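Local coordinates for protein glutathione S-transferase domain (Xanthobacter autotrophicus, PDB 4HZ2) that binds glutathione and probably acts as a glutathione-dependent transferase, at residues A182-T187 against D208-L213. Residues are numbered along the deposited sequence; the frame is centred on the assembly and turned at random.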
ATOM      1  N   ALA B 182       9.655  -3.536  -6.896  1.00 13.93           N
ATOM      2  CA  ALA B 182       9.017  -3.379  -5.602  1.00 13.81           C
ATOM      3  C   ALA B 182       9.023  -4.687  -4.806  1.00 12.06           C
ATOM      4  O   ALA B 182       9.251  -4.668  -3.601  1.00 15.80           O
ATOM      5  CB  ALA B 182       7.593  -2.837  -5.710  1.00 15.14           C
ATOM      6  N   LEU B 183       8.763  -5.814  -5.478  1.00 13.80           N
ATOM      7  CA  LEU B 183       8.713  -7.110  -4.777  0.50 14.59           C
ATOM      8  C   LEU B 183      10.100  -7.747  -4.644  1.00 14.75           C
ATOM      9  O   LEU B 183      10.324  -8.587  -3.754  1.00 16.12           O
ATOM     10  CB  LEU B 183       7.690  -8.056  -5.421  0.50 16.07           C
ATOM     11  CG  LEU B 183       6.251  -7.658  -5.006  0.50 13.50           C
ATOM     12  CD1 LEU B 183       5.210  -7.983  -6.062  0.50 18.51           C
ATOM     13  CD2 LEU B 183       5.857  -8.221  -3.643  0.50  8.43           C
ATOM     14  N   PHE B 184      11.039  -7.330  -5.496  1.00 15.46           N
ATOM     15  CA  PHE B 184      12.403  -7.837  -5.405  1.00 15.21           C
ATOM     16  C   PHE B 184      13.101  -7.289  -4.156  1.00 14.10           C
ATOM     17  O   PHE B 184      13.907  -7.984  -3.520  1.00 15.86           O
ATOM     18  CB  PHE B 184      13.177  -7.486  -6.665  1.00 17.69           C
ATOM     19  CG  PHE B 184      14.599  -7.978  -6.687  1.00 15.46           C
ATOM     20  CD1 PHE B 184      14.909  -9.213  -7.251  1.00 17.46           C
ATOM     21  CD2 PHE B 184      15.652  -7.183  -6.172  1.00 13.78           C
ATOM     22  CE1 PHE B 184      16.221  -9.642  -7.328  1.00 18.25           C
ATOM     23  CE2 PHE B 184      16.963  -7.620  -6.248  1.00 15.23           C
ATOM     24  CZ  PHE B 184      17.243  -8.859  -6.813  1.00 15.50           C
ATOM     25  N   ALA B 185      12.768  -6.042  -3.798  1.00 14.23           N
ATOM     26  CA  ALA B 185      13.452  -5.311  -2.729  1.00 16.58           C
ATOM     27  C   ALA B 185      13.685  -6.183  -1.495  1.00 15.69           C
ATOM     28  O   ALA B 185      14.809  -6.296  -1.019  1.00 16.76           O
ATOM     29  CB  ALA B 185      12.655  -4.047  -2.372  1.00 17.42           C
ATOM     30  N   TYR B 186      12.619  -6.771  -0.950  1.00 17.94           N
ATOM     31  CA  TYR B 186      12.780  -7.674   0.193  1.00 15.95           C
ATOM     32  C   TYR B 186      12.855  -9.146  -0.178  1.00 14.45           C
ATOM     33  O   TYR B 186      13.487  -9.927   0.535  1.00 17.44           O
ATOM     34  CB  TYR B 186      11.671  -7.444   1.230  1.00 16.45           C
ATOM     35  CG  TYR B 186      11.848  -6.118   1.933  1.00 15.94           C
ATOM     36  CD1 TYR B 186      12.782  -5.965   2.958  1.00 17.64           C
ATOM     37  CD2 TYR B 186      11.094  -5.021   1.558  1.00 15.72           C
ATOM     38  CE1 TYR B 186      12.935  -4.757   3.625  1.00 18.13           C
ATOM     39  CE2 TYR B 186      11.248  -3.807   2.204  1.00 17.04           C
ATOM     40  CZ  TYR B 186      12.176  -3.685   3.227  1.00 18.26           C
ATOM     41  OH  TYR B 186      12.330  -2.473   3.867  1.00 19.82           O
ATOM     42  N   THR B 187      12.218  -9.537  -1.285  1.00 16.38           N
ATOM     43  CA  THR B 187      12.177 -10.973  -1.613  1.00 14.60           C
ATOM     44  C   THR B 187      13.580 -11.493  -1.867  1.00 14.11           C
ATOM     45  O   THR B 187      13.887 -12.654  -1.514  1.00 17.12           O
ATOM     46  CB  THR B 187      11.240 -11.295  -2.799  1.00 16.55           C
ATOM     47  OG1 THR B 187       9.936 -10.762  -2.526  1.00 17.56           O
ATOM     48  CG2 THR B 187      11.090 -12.811  -2.985  1.00 17.11           C
ATOM     49  N   ASP B 208      16.535 -14.554  -9.584  1.00 18.11           N
ATOM     50  CA  ASP B 208      17.776 -14.615 -10.368  1.00 20.16           C
ATOM     51  C   ASP B 208      17.689 -13.799 -11.660  1.00 19.53           C
ATOM     52  O   ASP B 208      18.666 -13.153 -12.074  1.00 23.97           O
ATOM     53  CB  ASP B 208      18.180 -16.059 -10.670  1.00 24.49           C
ATOM     54  CG  ASP B 208      18.556 -16.838  -9.409  1.00 29.46           C
ATOM     55  OD1 ASP B 208      18.948 -16.214  -8.400  1.00 33.98           O
ATOM     56  OD2 ASP B 208      18.457 -18.088  -9.420  1.00 30.96           O
ATOM     57  N   ARG B 209      16.528 -13.845 -12.310  1.00 22.30           N
ATOM     58  CA  ARG B 209      16.265 -13.123 -13.563  1.00 21.80           C
ATOM     59  C   ARG B 209      16.356 -11.627 -13.323  1.00 23.32           C
ATOM     60  O   ARG B 209      16.979 -10.885 -14.099  1.00 22.58           O
ATOM     61  CB  ARG B 209      14.843 -13.518 -14.034  1.00 27.52           C
ATOM     62  CG  ARG B 209      14.343 -13.048 -15.371  1.00 48.77           C
ATOM     63  CD  ARG B 209      12.948 -13.642 -15.578  1.00 29.13           C
ATOM     64  NE  ARG B 209      12.991 -15.105 -15.563  1.00 22.84           N
ATOM     65  CZ  ARG B 209      12.223 -15.904 -14.824  1.00 20.38           C
ATOM     66  NH1 ARG B 209      11.269 -15.431 -14.025  1.00 20.63           N
ATOM     67  NH2 ARG B 209      12.397 -17.219 -14.912  1.00 27.15           N
ATOM     68  N   VAL B 210      15.745 -11.168 -12.235  1.00 18.22           N
ATOM     69  CA  VAL B 210      15.787  -9.736 -11.934  1.00 18.05           C
ATOM     70  C   VAL B 210      17.220  -9.339 -11.578  1.00 17.60           C
ATOM     71  O   VAL B 210      17.728  -8.313 -12.066  1.00 17.46           O
ATOM     72  CB  VAL B 210      14.804  -9.335 -10.802  1.00 15.84           C
ATOM     73  CG1 VAL B 210      15.048  -7.887 -10.386  1.00 17.07           C
ATOM     74  CG2 VAL B 210      13.362  -9.537 -11.257  1.00 18.38           C
ATOM     75  N   ALA B 211      17.902 -10.161 -10.794  1.00 20.79           N
ATOM     76  CA  ALA B 211      19.275  -9.833 -10.364  1.00 20.58           C
ATOM     77  C   ALA B 211      20.235  -9.728 -11.551  1.00 19.43           C
ATOM     78  O   ALA B 211      21.254  -9.032 -11.478  1.00 23.95           O
ATOM     79  CB  ALA B 211      19.790 -10.856  -9.350  1.00 22.09           C
ATOM     80  N   ALA B 212      19.926 -10.437 -12.637  1.00 23.74           N
ATOM     81  CA  ALA B 212      20.795 -10.442 -13.812  1.00 24.99           C
ATOM     82  C   ALA B 212      20.560  -9.244 -14.736  1.00 23.30           C
ATOM     83  O   ALA B 212      21.342  -9.015 -15.676  1.00 27.50           O
ATOM     84  CB  ALA B 212      20.635 -11.742 -14.584  1.00 25.24           C
ATOM     85  N   LEU B 213      19.501  -8.471 -14.489  1.00 21.30           N
ATOM     86  CA  LEU B 213      19.229  -7.296 -15.339  1.00 21.04           C
ATOM     87  C   LEU B 213      20.341  -6.254 -15.213  1.00 22.10           C
ATOM     88  O   LEU B 213      20.856  -6.035 -14.117  1.00 23.19           O
ATOM     89  CB  LEU B 213      17.881  -6.660 -14.980  1.00 19.81           C
ATOM     90  CG  LEU B 213      16.644  -7.494 -15.338  1.00 19.04           C
ATOM     91  CD1 LEU B 213      15.412  -6.843 -14.723  1.00 19.90           C
ATOM     92  CD2 LEU B 213      16.496  -7.573 -16.850  1.00 22.71           C
TER
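F184 lays one face of its ring against V210, and this pair carries most of the contact between segments 182-187 and 208-213. V210 CG1 stands over that face as a CH-pi donor, 3.8 Å from the ring centroid and 26° off the ring normal. It is shifted toward the rim, where F184 CD1 comes to 3.4 Å of V210 CG1. V210 CB backs the same side of the ring, 3.6 Å from F184 CD1. At the far end of the ring, F184 CZ meets the methyl CB of A211 more loosely, at 4.1 Å. With CG anti to the backbone N (chi1 -179°), the ring of F184 reaches across to helix 201-211, and the F184 and V210 side chains run past each other in opposite directions. L218, W206 and V207 also touch F184, and the ring of H188 stacks on it. Replacing F184 by an alanine would take the aromatic face from V210 CG1 and is likely to open a gap between the two helices. Within helix 178-187, L183 O accepts from both T187 N and T187 OG1. On the other side of helix 178-187, Y186 touches the bound glutathione, and its OH is hydrogen-bonded to N33 N; the side chain of F184 is about 14 Å from the bound glutathione. The contact is buried in the all-helical C-terminal domain of the glutathione transferase fold, where helix 201-211, through V210 and A211, packs on helix 178-187, which also meets helices 107-137 and 144-165.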